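Side-chain contacts in putative oxidoreductase (Gluconobacter oxydans, PDB 3WJ7), which probably acts as a nicotinamide-coenzyme-dependent reductase of the short-chain dehydrogenase/reductase (SDR) family: residues Thr16-Ala21 with Arg31-Arg36; Ala101-Thr106 with Lys155-Arg160; Ala128-Arg133 with Gly237-Leu242; Gln163-Leu168 with Leu174-Val179; Phe308-Ala313 with Leu317-Arg322. One frame throughout, in Å; residues are numbered along the deposited sequence.

Contact 1 of 5, residues Thr16-Ala21 with Arg31-Arg36; sequences TLVTGA and RVLEER
Leu-33 drives one methyl, CD1, against two side chains of strand 15-18 at once. Its CD1 lies 4.0 Å from Thr-16 CG2 and also 4.0 Å from Val-18 CG1, so this single branch bridges two residues that project from the same side of the strand. Val-18 and Leu-33 meet end to end, methyl against methyl, whereas Thr-16 comes across the leucine at a slant. At Thr-16 the torsion sorts the two branches by polarity: CG2 stands opposite the backbone N (OG1 itself at chi1 -66°), which directs the methyl to the helix, while OG1 hydrogen-bonds His-38 ND1 just beyond the helix. Leu-17, between the two contacting residues, points its CB away from the helix and packs on Val-78 and Leu-81 of the neighbouring strand 78-83. The CA atoms of Thr-16 and Leu-33 are 8.5 Å apart. Leu-33 is not confined to this strand: it also touches Leu-40 of strand 39-44 and Phe-82 of strand 78-83. No hydrogen bond spans the segments, and all three touching residues are buried. Thr-19 and Gly-20 begin the TGATGFVG sequence, which runs into the first turn of helix 24-35 and matches the TGXXGXXG coenzyme-binding signature of SDR enzymes. Strand 15-18, helix 24-35 and strand 39-44 form the first beta-alpha-beta unit of a Rossmann fold.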
# COMPACT_ATOMS: atom_id res chain seq x y z
N THR A 16 31.42 -20.25 0.49
CA THR A 16 30.71 -19.19 1.17
C THR A 16 29.80 -18.47 0.13
O THR A 16 30.28 -17.92 -0.87
CB THR A 16 31.74 -18.29 1.84
OG1 THR A 16 32.37 -19.04 2.86
CG2 THR A 16 31.12 -17.07 2.50
N LEU A 17 28.49 -18.55 0.33
CA LEU A 17 27.53 -17.83 -0.53
C LEU A 17 27.18 -16.49 0.12
O LEU A 17 26.75 -16.47 1.27
CB LEU A 17 26.25 -18.65 -0.76
CG LEU A 17 25.03 -18.01 -1.48
CD1 LEU A 17 25.28 -17.76 -2.97
CD2 LEU A 17 23.79 -18.88 -1.35
N VAL A 18 27.37 -15.38 -0.59
CA VAL A 18 26.85 -14.09 -0.11
C VAL A 18 25.79 -13.58 -1.05
O VAL A 18 25.96 -13.69 -2.24
CB VAL A 18 27.93 -13.00 0.21
CG1 VAL A 18 29.36 -13.45 -0.03
CG2 VAL A 18 27.59 -11.66 -0.44
N THR A 19 24.68 -13.07 -0.52
CA THR A 19 23.64 -12.50 -1.37
C THR A 19 23.77 -11.01 -1.21
O THR A 19 24.46 -10.58 -0.29
CB THR A 19 22.23 -12.84 -0.89
OG1 THR A 19 22.00 -12.22 0.38
CG2 THR A 19 22.06 -14.35 -0.81
N GLY A 20 23.08 -10.23 -2.05
CA GLY A 20 23.20 -8.79 -1.99
C GLY A 20 24.59 -8.19 -2.23
O GLY A 20 24.86 -7.07 -1.81
N ALA A 21 25.46 -8.90 -2.96
CA ALA A 21 26.84 -8.49 -3.13
C ALA A 21 27.07 -7.28 -4.02
O ALA A 21 28.14 -6.68 -3.97
CB ALA A 21 27.66 -9.66 -3.62
N ARG A 31 34.34 -8.30 -0.06
CA ARG A 31 35.78 -8.00 -0.12
C ARG A 31 36.47 -8.55 1.13
O ARG A 31 37.50 -9.20 1.02
CB ARG A 31 36.08 -6.49 -0.28
CG ARG A 31 35.80 -5.93 -1.67
CD ARG A 31 35.85 -4.40 -1.73
NE ARG A 31 34.79 -3.91 -2.62
CZ ARG A 31 33.74 -3.14 -2.28
NH1 ARG A 31 33.58 -2.67 -1.05
NH2 ARG A 31 32.85 -2.81 -3.20
N VAL A 32 35.88 -8.32 2.29
CA VAL A 32 36.46 -8.76 3.56
C VAL A 32 36.64 -10.30 3.59
O VAL A 32 37.70 -10.80 3.90
CB VAL A 32 35.66 -8.21 4.77
CG1 VAL A 32 35.95 -8.96 6.07
CG2 VAL A 32 35.92 -6.72 4.95
N LEU A 33 35.58 -11.01 3.25
CA LEU A 33 35.59 -12.46 3.14
C LEU A 33 36.66 -12.95 2.18
O LEU A 33 37.34 -13.96 2.45
CB LEU A 33 34.22 -12.96 2.66
CG LEU A 33 33.12 -12.68 3.66
CD1 LEU A 33 31.79 -13.18 3.13
CD2 LEU A 33 33.44 -13.26 5.03
N GLU A 34 36.79 -12.26 1.05
CA GLU A 34 37.81 -12.59 0.07
C GLU A 34 39.24 -12.46 0.66
O GLU A 34 40.06 -13.35 0.45
CB GLU A 34 37.66 -11.73 -1.17
CG GLU A 34 38.59 -12.13 -2.31
CD GLU A 34 37.99 -13.21 -3.19
OE1 GLU A 34 36.75 -13.16 -3.44
OE2 GLU A 34 38.76 -14.10 -3.63
N GLU A 35 39.52 -11.36 1.38
CA GLU A 35 40.85 -11.11 1.95
C GLU A 35 41.14 -12.07 3.10
O GLU A 35 42.30 -12.37 3.40
CB GLU A 35 41.02 -9.64 2.40
CG GLU A 35 40.72 -8.62 1.29
CD GLU A 35 40.88 -7.16 1.73
OE1 GLU A 35 41.98 -6.77 2.18
OE2 GLU A 35 39.90 -6.37 1.59
N ARG A 36 40.08 -12.56 3.73
CA ARG A 36 40.17 -13.69 4.65
C ARG A 36 40.25 -15.09 3.95
O ARG A 36 40.29 -16.11 4.64
CB ARG A 36 39.00 -13.63 5.65
CG ARG A 36 39.37 -13.11 7.04
CD ARG A 36 38.08 -12.92 7.78
NE ARG A 36 38.10 -12.25 9.08
CZ ARG A 36 38.30 -10.94 9.30
NH1 ARG A 36 38.62 -10.08 8.34
NH2 ARG A 36 38.19 -10.49 10.54

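Contact 2 of 5, residues Ala101-Thr106 with Lys155-Arg160; sequences ANVEGT and KLSKYR
Val-103 carries most of this helix pair, and its CG2 methyl does the touching. CG2 lies 3.9 Å from Arg-160 CB and 4.0 Å from the carbonyl oxygen of Ser-157, so it rests on the backbone and on the root of a long side chain, one helical turn apart. Beside it, Asn-102 CB comes within 4.5 Å of Ser-157 OG, a loose approach with no hydrogen bond. Val-103 holds CG1 opposite its backbone N (chi1 175°), which sends CG2 to Arg-160 and lets CG1 pack on Glu-164, a turn further along the second helix. The two segments run nearly side by side, with axes 9.4 Å apart and directions differing by 19°. Helices 95-115 and 153-172 are the pair that in many SDR enzymes builds the subunit interface, and the latter carries Lys-158 at the lysine position of a YXXXK sequence. Here too a second copy of the protein reaches the contact. Only the aliphatic root of Arg-160 serves Val-103; the rest of the chain, extended from CG to NE, leads away to a salt bridge from NE to Glu-147, while NH1 pairs with Asp-94 of the second subunit. Leu-156 CD2 covers one face of the guanidinium, 3.6 Å above its plane and toward the rim. Met-99 packs against Leu-156, Ser-157 and Arg-160 alike.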
# COMPACT_ATOMS: atom_id res chain seq x y z
N ALA A 101 7.55 -9.23 -0.31
CA ALA A 101 8.51 -9.97 -1.09
C ALA A 101 9.83 -10.10 -0.29
O ALA A 101 10.49 -11.13 -0.37
CB ALA A 101 8.75 -9.30 -2.46
N ASN A 102 10.19 -9.10 0.50
CA ASN A 102 11.43 -9.17 1.21
C ASN A 102 11.30 -10.08 2.44
O ASN A 102 12.20 -10.87 2.76
CB ASN A 102 12.01 -7.77 1.50
CG ASN A 102 12.52 -7.04 0.20
OD1 ASN A 102 13.39 -7.54 -0.56
ND2 ASN A 102 12.00 -5.84 -0.04
N VAL A 103 10.14 -10.05 3.07
CA VAL A 103 9.93 -10.93 4.20
C VAL A 103 9.89 -12.39 3.74
O VAL A 103 10.62 -13.23 4.28
CB VAL A 103 8.73 -10.50 5.06
CG1 VAL A 103 8.47 -11.51 6.16
CG2 VAL A 103 9.04 -9.16 5.67
N GLU A 104 9.10 -12.67 2.70
CA GLU A 104 9.03 -14.00 2.15
C GLU A 104 10.33 -14.45 1.54
O GLU A 104 10.65 -15.65 1.63
CB GLU A 104 7.89 -14.16 1.11
CG GLU A 104 6.65 -13.35 1.47
CD GLU A 104 5.36 -14.15 1.58
OE1 GLU A 104 5.40 -15.39 1.34
OE2 GLU A 104 4.31 -13.52 1.92
N GLY A 105 11.06 -13.53 0.89
CA GLY A 105 12.34 -13.86 0.25
C GLY A 105 13.36 -14.41 1.24
O GLY A 105 14.03 -15.43 0.99
N THR A 106 13.45 -13.73 2.37
CA THR A 106 14.29 -14.12 3.48
C THR A 106 13.89 -15.49 4.05
O THR A 106 14.74 -16.29 4.40
CB THR A 106 14.21 -13.01 4.54
OG1 THR A 106 14.88 -11.86 4.02
CG2 THR A 106 14.80 -13.40 5.86
N LYS A 155 11.14 0.29 8.26
CA LYS A 155 11.48 -0.32 9.52
C LYS A 155 10.61 -1.54 9.73
O LYS A 155 11.11 -2.55 10.16
CB LYS A 155 11.36 0.68 10.71
CG LYS A 155 12.17 1.96 10.56
CD LYS A 155 12.02 2.88 11.76
CE LYS A 155 12.65 2.38 13.08
NZ LYS A 155 13.15 3.54 13.93
N LEU A 156 9.31 -1.47 9.42
CA LEU A 156 8.37 -2.59 9.62
C LEU A 156 8.82 -3.81 8.89
O LEU A 156 8.80 -4.94 9.43
CB LEU A 156 6.96 -2.25 9.13
CG LEU A 156 5.87 -3.21 9.60
CD1 LEU A 156 5.86 -3.34 11.11
CD2 LEU A 156 4.48 -2.85 9.11
N SER A 157 9.28 -3.58 7.67
CA SER A 157 9.88 -4.62 6.88
C SER A 157 11.14 -5.23 7.57
O SER A 157 11.36 -6.46 7.59
CB SER A 157 10.28 -4.01 5.57
OG SER A 157 10.38 -5.03 4.62
N LYS A 158 12.00 -4.38 8.13
CA LYS A 158 13.20 -4.96 8.73
C LYS A 158 12.77 -5.71 9.98
O LYS A 158 13.26 -6.80 10.22
CB LYS A 158 14.29 -3.93 9.01
CG LYS A 158 14.91 -3.33 7.78
CD LYS A 158 15.68 -4.37 6.99
CE LYS A 158 16.21 -3.79 5.68
NZ LYS A 158 16.86 -4.81 4.80
N TYR A 159 11.79 -5.17 10.71
CA TYR A 159 11.31 -5.80 11.92
C TYR A 159 10.69 -7.17 11.60
O TYR A 159 11.13 -8.17 12.16
CB TYR A 159 10.31 -4.90 12.67
CG TYR A 159 9.63 -5.56 13.82
CD1 TYR A 159 10.27 -5.66 15.07
CD2 TYR A 159 8.37 -6.13 13.67
CE1 TYR A 159 9.65 -6.28 16.15
CE2 TYR A 159 7.72 -6.76 14.73
CZ TYR A 159 8.36 -6.82 15.97
OH TYR A 159 7.76 -7.47 17.03
N ARG A 160 9.74 -7.23 10.67
CA ARG A 160 9.11 -8.49 10.36
C ARG A 160 10.08 -9.55 9.89
O ARG A 160 9.99 -10.76 10.30
CB ARG A 160 7.99 -8.33 9.33
CG ARG A 160 6.82 -7.58 9.91
CD ARG A 160 5.58 -7.77 9.07
NE ARG A 160 4.46 -7.26 9.85
CZ ARG A 160 3.45 -6.57 9.32
NH1 ARG A 160 3.43 -6.29 8.03
NH2 ARG A 160 2.45 -6.17 10.09

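Contact 3 of 5, residues Ala128-Arg133 with Gly237-Leu242; sequences AALGLR and GEKYIL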
# COMPACT_ATOMS: atom_id res chain seq x y z
N ALA A 128 17.15 -0.83 12.48
CA ALA A 128 15.74 -0.46 12.25
C ALA A 128 14.77 -1.53 12.78
O ALA A 128 13.65 -1.24 13.10
CB ALA A 128 15.49 -0.15 10.80
N ALA A 129 15.23 -2.76 12.88
CA ALA A 129 14.48 -3.82 13.53
C ALA A 129 14.46 -3.77 15.05
O ALA A 129 13.77 -4.59 15.69
CB ALA A 129 15.01 -5.18 13.08
N LEU A 130 15.21 -2.84 15.67
CA LEU A 130 15.40 -2.91 17.12
C LEU A 130 14.56 -1.89 17.88
O LEU A 130 13.88 -1.07 17.26
CB LEU A 130 16.86 -2.73 17.49
CG LEU A 130 17.88 -3.72 16.92
CD1 LEU A 130 19.19 -3.52 17.62
CD2 LEU A 130 17.47 -5.15 17.06
N GLY A 131 14.58 -1.94 19.22
CA GLY A 131 13.76 -1.05 20.06
C GLY A 131 14.47 0.26 20.34
O GLY A 131 15.67 0.36 20.13
N LEU A 132 13.73 1.27 20.79
CA LEU A 132 14.31 2.54 21.21
C LEU A 132 13.98 2.94 22.64
O LEU A 132 12.91 2.63 23.17
CB LEU A 132 13.87 3.68 20.30
CG LEU A 132 14.30 3.52 18.85
CD1 LEU A 132 13.52 4.47 17.95
CD2 LEU A 132 15.80 3.70 18.72
N ARG A 133 14.90 3.70 23.22
CA ARG A 133 14.71 4.33 24.50
C ARG A 133 14.16 5.76 24.35
O ARG A 133 14.29 6.39 23.29
CB ARG A 133 16.04 4.35 25.21
CG ARG A 133 16.37 3.05 25.93
CD ARG A 133 17.81 3.09 26.38
NE ARG A 133 18.03 2.37 27.63
CZ ARG A 133 17.83 2.89 28.84
NH1 ARG A 133 17.37 4.13 28.97
NH2 ARG A 133 18.06 2.15 29.91
N GLY A 237 21.89 -17.69 17.44
CA GLY A 237 20.72 -17.19 18.15
C GLY A 237 20.85 -15.77 18.69
O GLY A 237 19.84 -15.16 19.15
N GLU A 238 22.06 -15.23 18.66
CA GLU A 238 22.30 -13.91 19.17
C GLU A 238 22.25 -12.87 18.05
O GLU A 238 22.51 -13.19 16.87
CB GLU A 238 23.68 -13.85 19.84
CG GLU A 238 23.91 -14.83 21.00
CD GLU A 238 22.97 -14.61 22.17
OE1 GLU A 238 22.23 -15.56 22.49
OE2 GLU A 238 22.96 -13.50 22.76
N LYS A 239 21.89 -11.63 18.43
CA LYS A 239 22.00 -10.44 17.59
C LYS A 239 23.18 -9.62 18.06
O LYS A 239 23.47 -9.52 19.27
CB LYS A 239 20.82 -9.47 17.81
CG LYS A 239 19.41 -9.98 17.63
CD LYS A 239 18.53 -9.08 18.49
CE LYS A 239 17.10 -8.96 17.98
NZ LYS A 239 16.14 -8.96 19.13
N TYR A 240 23.81 -8.93 17.12
CA TYR A 240 24.87 -8.01 17.51
C TYR A 240 24.74 -6.72 16.76
O TYR A 240 24.76 -6.72 15.54
CB TYR A 240 26.25 -8.63 17.23
CG TYR A 240 26.49 -10.00 17.84
CD1 TYR A 240 26.05 -11.16 17.18
CD2 TYR A 240 27.19 -10.14 19.03
CE1 TYR A 240 26.28 -12.43 17.72
CE2 TYR A 240 27.43 -11.40 19.59
CZ TYR A 240 26.99 -12.54 18.93
OH TYR A 240 27.23 -13.77 19.47
N ILE A 241 24.59 -5.62 17.49
CA ILE A 241 24.57 -4.27 16.88
C ILE A 241 25.95 -3.93 16.32
O ILE A 241 26.95 -4.10 17.00
CB ILE A 241 24.17 -3.20 17.92
CG1 ILE A 241 22.70 -3.35 18.29
CG2 ILE A 241 24.39 -1.79 17.37
CD1 ILE A 241 22.32 -2.87 19.66
N LEU A 242 26.02 -3.45 15.09
CA LEU A 242 27.27 -3.06 14.52
C LEU A 242 27.23 -1.58 14.27
O LEU A 242 27.04 -1.16 13.14
CB LEU A 242 27.54 -3.83 13.23
CG LEU A 242 27.77 -5.36 13.31
CD1 LEU A 242 28.21 -5.90 11.93
CD2 LEU A 242 28.76 -5.84 14.44
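Leu-130 splits its two methyls between neighbouring same-side residues of strand 239-248. CD1 goes to Ile-241, lying 3.6 Å from its CG1 and 3.8 Å from its CD1, while CD2 meets Lys-239 CE at 3.9 Å. The orientations differ. Against the isoleucine, the leucine crosses at a slant, with one methyl set against both carbons of the ethyl branch, CG1 and CD1; against the lysine, the two chains run past one another in opposing directions, so that the leucine tip lies beside the far carbon of the lysine. Ile-241 does not aim its CB at the loop; the torsion that sets CG1 opposite the carbonyl carbon (chi1 -70°) swings CG1 and CD1 toward Leu-130. The intervening Tyr-240 faces the other side of the strand, where it packs on Ile-177 and on helix 311-317. Leu-130 also touches Asn-180 and Glu-162, which places it between the central sheet and helix 153-172. Its loop follows strand 120-124 and precedes that helix, and Ala-128 of the loop packs on Tyr-154 of it. At the border, Ile-241 N bonds to Glu-141 OE2. With no hydrogen bond between the segments, loop and strand are joined by van der Waals packing; the lysine offers CE, the carbon next to its ammonium group, while NZ itself makes a long, weak ion pair with Glu-162.

Contact 4 of 5, residues Gln163-Leu168 with Leu174-Val179; sequences QEVLRL and LPAIIV
Ile-178 and Val-165 interleave at the centre of this helix-strand contact, sliding past each other in opposite senses. Ile-178 turns CG1 opposite its carbonyl carbon (chi1 -51°) and extends on to CD1, which reaches Val-165 CG1 at 4.1 Å and Leu-166 CD2 at 3.6 Å; its chain meets that of Leu-166 at roughly a right angle. Leu-166 starts out pointing away from the strand, and only its outer branch returns to meet the isoleucine. Val-165, with CG1 opposite the backbone N (chi1 175°), directs that one methyl also to Ala-176 CB, at 4.2 Å, and to Leu-174 CD2. At the far end Leu-168 and Leu-174 lie CB to CB, and their backbones join there: Leu-174 N donates to Leu-168 O over 3.2 Å at 162°. This bond spans the C-terminal turn of the helix and the link to the strand, and Pro-175 follows as the centre of an inverse gamma turn. Helix 153-172 crosses over between the adjacent parallel strands 120-124 and 176-185, a beta-alpha-beta connection of the Rossmann sheet. Val-165 also packs on Tyr-123 of strand 120-124, and helix 95-115 flanks the helix through Thr-106, Met-110 and Leu-111.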
# COMPACT_ATOMS: atom_id res chain seq x y z
N GLN A 163 12.02 -10.86 12.73
CA GLN A 163 11.19 -11.77 13.55
C GLN A 163 11.09 -13.13 12.91
O GLN A 163 11.11 -14.14 13.61
CB GLN A 163 9.80 -11.22 13.86
CG GLN A 163 9.79 -10.04 14.84
CD GLN A 163 10.44 -10.36 16.18
OE1 GLN A 163 11.43 -9.75 16.55
NE2 GLN A 163 9.89 -11.32 16.90
N GLU A 164 11.02 -13.17 11.57
CA GLU A 164 11.02 -14.43 10.87
C GLU A 164 12.27 -15.26 11.16
O GLU A 164 12.18 -16.45 11.42
CB GLU A 164 10.90 -14.22 9.37
CG GLU A 164 9.50 -14.36 8.85
CD GLU A 164 9.13 -15.80 8.45
OE1 GLU A 164 9.38 -16.78 9.22
OE2 GLU A 164 8.54 -15.94 7.34
N VAL A 165 13.43 -14.64 11.07
CA VAL A 165 14.65 -15.34 11.34
C VAL A 165 14.60 -15.88 12.78
O VAL A 165 14.88 -17.07 13.00
CB VAL A 165 15.88 -14.47 11.05
CG1 VAL A 165 17.14 -15.22 11.45
CG2 VAL A 165 15.94 -14.10 9.57
N LEU A 166 14.23 -15.04 13.75
CA LEU A 166 14.15 -15.54 15.15
C LEU A 166 13.17 -16.72 15.32
O LEU A 166 13.38 -17.58 16.19
CB LEU A 166 13.86 -14.43 16.19
CG LEU A 166 14.95 -13.37 16.26
CD1 LEU A 166 14.47 -12.11 16.94
CD2 LEU A 166 16.22 -13.88 16.91
N ARG A 167 12.12 -16.77 14.49
CA ARG A 167 11.13 -17.85 14.59
C ARG A 167 11.81 -19.12 14.08
O ARG A 167 11.83 -20.14 14.75
CB ARG A 167 9.83 -17.50 13.82
CG ARG A 167 8.58 -18.35 14.13
CD ARG A 167 7.48 -18.38 13.04
NE ARG A 167 7.96 -18.15 11.66
CZ ARG A 167 8.19 -19.06 10.70
NH1 ARG A 167 8.03 -20.40 10.89
NH2 ARG A 167 8.63 -18.62 9.53
N LEU A 168 12.46 -19.02 12.92
CA LEU A 168 13.17 -20.16 12.37
C LEU A 168 14.35 -20.60 13.21
O LEU A 168 14.68 -21.78 13.21
CB LEU A 168 13.62 -19.87 10.93
CG LEU A 168 12.48 -19.65 9.93
CD1 LEU A 168 13.01 -19.03 8.65
CD2 LEU A 168 11.77 -20.95 9.61
N LEU A 174 17.49 -23.33 12.81
CA LEU A 174 18.27 -22.56 11.84
C LEU A 174 19.64 -22.06 12.44
O LEU A 174 19.70 -21.43 13.47
CB LEU A 174 17.42 -21.41 11.30
CG LEU A 174 18.04 -20.65 10.13
CD1 LEU A 174 17.76 -21.32 8.79
CD2 LEU A 174 17.61 -19.19 10.14
N PRO A 175 20.75 -22.41 11.81
CA PRO A 175 21.96 -22.08 12.55
C PRO A 175 22.40 -20.65 12.25
O PRO A 175 23.50 -20.42 11.73
CB PRO A 175 22.95 -23.10 12.01
CG PRO A 175 22.48 -23.36 10.61
CD PRO A 175 20.99 -23.37 10.72
N ALA A 176 21.52 -19.70 12.55
CA ALA A 176 21.74 -18.29 12.18
C ALA A 176 22.22 -17.40 13.33
O ALA A 176 21.78 -17.54 14.50
CB ALA A 176 20.49 -17.69 11.52
N ILE A 177 23.14 -16.51 12.99
CA ILE A 177 23.62 -15.47 13.86
C ILE A 177 23.18 -14.17 13.20
O ILE A 177 23.36 -14.01 11.98
CB ILE A 177 25.15 -15.51 13.88
CG1 ILE A 177 25.64 -16.77 14.60
CG2 ILE A 177 25.73 -14.20 14.39
CD1 ILE A 177 27.13 -17.11 14.44
N ILE A 178 22.62 -13.24 13.99
CA ILE A 178 22.13 -11.96 13.48
C ILE A 178 23.02 -10.76 13.83
O ILE A 178 23.42 -10.54 14.98
CB ILE A 178 20.72 -11.64 14.01
CG1 ILE A 178 19.79 -12.81 13.77
CG2 ILE A 178 20.18 -10.32 13.39
CD1 ILE A 178 18.40 -12.62 14.36
N VAL A 179 23.19 -9.92 12.82
CA VAL A 179 23.95 -8.71 12.87
C VAL A 179 22.96 -7.55 12.53
O VAL A 179 22.05 -7.69 11.69
CB VAL A 179 25.09 -8.97 11.87
CG1 VAL A 179 25.34 -7.88 10.87
CG2 VAL A 179 26.35 -9.49 12.59

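Contact 5 of 5, residues Phe308-Ala313 with Leu317-Arg322; sequences FSSDKA and LGYAPR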
# COMPACT_ATOMS: atom_id res chain seq x y z
N PHE A 308 22.42 3.89 19.57
CA PHE A 308 22.59 2.46 19.87
C PHE A 308 23.95 2.23 20.41
O PHE A 308 24.87 2.95 20.03
CB PHE A 308 22.39 1.60 18.61
CG PHE A 308 21.00 1.65 18.08
CD1 PHE A 308 20.03 0.78 18.56
CD2 PHE A 308 20.65 2.61 17.15
CE1 PHE A 308 18.72 0.87 18.10
CE2 PHE A 308 19.33 2.69 16.67
CZ PHE A 308 18.37 1.82 17.16
N SER A 309 24.09 1.23 21.27
CA SER A 309 25.40 0.84 21.82
C SER A 309 25.90 -0.35 21.06
O SER A 309 25.09 -1.24 20.73
CB SER A 309 25.23 0.39 23.27
OG SER A 309 26.48 0.00 23.85
N SER A 310 27.21 -0.41 20.82
CA SER A 310 27.83 -1.58 20.21
C SER A 310 28.65 -2.38 21.22
O SER A 310 29.64 -3.05 20.87
CB SER A 310 28.72 -1.16 19.04
OG SER A 310 27.99 -0.37 18.13
N ASP A 311 28.25 -2.30 22.48
CA ASP A 311 29.08 -2.90 23.51
C ASP A 311 29.09 -4.43 23.48
O ASP A 311 30.14 -5.05 23.65
CB ASP A 311 28.77 -2.30 24.89
CG ASP A 311 29.38 -0.90 25.08
OD1 ASP A 311 30.27 -0.52 24.29
OD2 ASP A 311 28.95 -0.18 26.00
N LYS A 312 27.94 -5.04 23.17
CA LYS A 312 27.85 -6.47 23.02
C LYS A 312 28.81 -6.97 21.94
O LYS A 312 29.58 -7.87 22.18
CB LYS A 312 26.43 -6.91 22.76
CG LYS A 312 26.35 -8.39 22.49
CD LYS A 312 24.94 -8.87 22.63
CE LYS A 312 24.89 -10.33 22.25
NZ LYS A 312 23.50 -10.80 22.29
N ALA A 313 28.85 -6.37 20.77
CA ALA A 313 29.83 -6.86 19.81
C ALA A 313 31.26 -6.46 20.19
O ALA A 313 32.24 -7.06 19.71
CB ALA A 313 29.49 -6.40 18.39
N LEU A 317 33.05 -9.91 20.58
CA LEU A 317 33.55 -10.22 19.24
C LEU A 317 34.85 -9.57 18.93
O LEU A 317 35.47 -9.90 17.92
CB LEU A 317 32.53 -9.82 18.13
CG LEU A 317 31.08 -10.29 18.03
CD1 LEU A 317 30.61 -9.91 16.63
CD2 LEU A 317 30.83 -11.78 18.25
N GLY A 318 35.23 -8.59 19.75
CA GLY A 318 36.37 -7.71 19.44
C GLY A 318 36.18 -6.84 18.20
O GLY A 318 37.11 -6.64 17.41
N TYR A 319 34.96 -6.34 18.03
CA TYR A 319 34.58 -5.35 17.01
C TYR A 319 35.14 -3.98 17.35
O TYR A 319 34.95 -3.52 18.47
CB TYR A 319 33.05 -5.28 17.02
CG TYR A 319 32.41 -4.22 16.17
CD1 TYR A 319 32.63 -4.18 14.77
CD2 TYR A 319 31.56 -3.29 16.73
CE1 TYR A 319 32.03 -3.22 13.97
CE2 TYR A 319 30.94 -2.33 15.95
CZ TYR A 319 31.16 -2.31 14.58
OH TYR A 319 30.59 -1.35 13.86
N ALA A 320 35.79 -3.30 16.41
CA ALA A 320 36.47 -2.03 16.77
C ALA A 320 36.16 -0.96 15.74
O ALA A 320 36.99 -0.69 14.87
CB ALA A 320 38.00 -2.23 16.90
N PRO A 321 34.97 -0.35 15.82
CA PRO A 321 34.58 0.64 14.79
C PRO A 321 35.46 1.90 14.84
O PRO A 321 35.74 2.40 15.90
CB PRO A 321 33.12 0.98 15.18
CG PRO A 321 33.08 0.73 16.64
CD PRO A 321 34.01 -0.41 16.93
N ARG A 322 35.92 2.40 13.69
CA ARG A 322 36.67 3.64 13.69
C ARG A 322 35.67 4.79 13.87
O ARG A 322 34.47 4.57 13.86
CB ARG A 322 37.62 3.75 12.48
CG ARG A 322 36.99 4.09 11.15
CD ARG A 322 36.83 2.83 10.33
NE ARG A 322 37.64 2.78 9.11
CZ ARG A 322 37.79 1.66 8.41
NH1 ARG A 322 37.21 0.52 8.82
NH2 ARG A 322 38.51 1.67 7.30
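The Tyr-319 ring meets Ser-310 at its edge, where Ser-310 CB lies near the ring plane, 4.0 Å from CE2. One face is covered by Pro-321 CD from two residues further on, 3.7 Å above the plane and displaced toward the rim. Ala-313 CB approaches the ring obliquely and also touches Tyr-319 CB, at 4.0 Å. The two segments bracket the short helix 311-317: an ST turn leads into it, in which Ser-309 OG accepts from Asp-311 N, and it ends at Gly-318, whose positive phi of 64° turns the chain back alongside the helix. That reversal brings the tyrosine beside Ala-313, with CG opposite its backbone N (chi1 174°) and the ring directed toward Ser-310. Ala-313 CB touches Leu-317 CD1 as well. Both ends of the small cluster hold the same strand residue: Ser-310 OG bonds to Gly-243 N and Tyr-319 OH to Gly-243 O, which ties the helix to strand 239-248. Ser-310, although it directly precedes the helix, spends its hydroxyl there and not on a capping bond. Lys-312, on the flank, forms a salt bridge with Glu-238 and a cation-pi contact with Tyr-240. At the helix end Ala-313 O receives two donors, weakly Leu-317 N at 3.1 Å and more directly Tyr-319 N at 3.3 Å, the latter with an N-H...O angle of 165°.

Overall arrangement
Contacts 1, 3 and 4 reach the same mixed sheet; contact 2 packs two helices and contact 5 joins the start of helix 311-317 to the loop after it. Contact 4 shares helix 153-172 with contact 2 and meets contact 3 through neighbouring strands, Tyr-240 N lying 2.7 Å from Ile-178 O. Contacts 3 and 5 are linked by the salt bridge of Glu-238 OE2 with Lys-312 NZ at 2.8 Å. Contact 1, its centre about 20 Å from that of contact 4, adjoins the probable coenzyme-binding signature; contact 2 holds the lysine of the YXXXK sequence, probably at the active site. A bound mercury(II) ion lies about 9 Å from the Ile-178 side chain; those of Val-18 and Leu-130 are each about 11 Å from one.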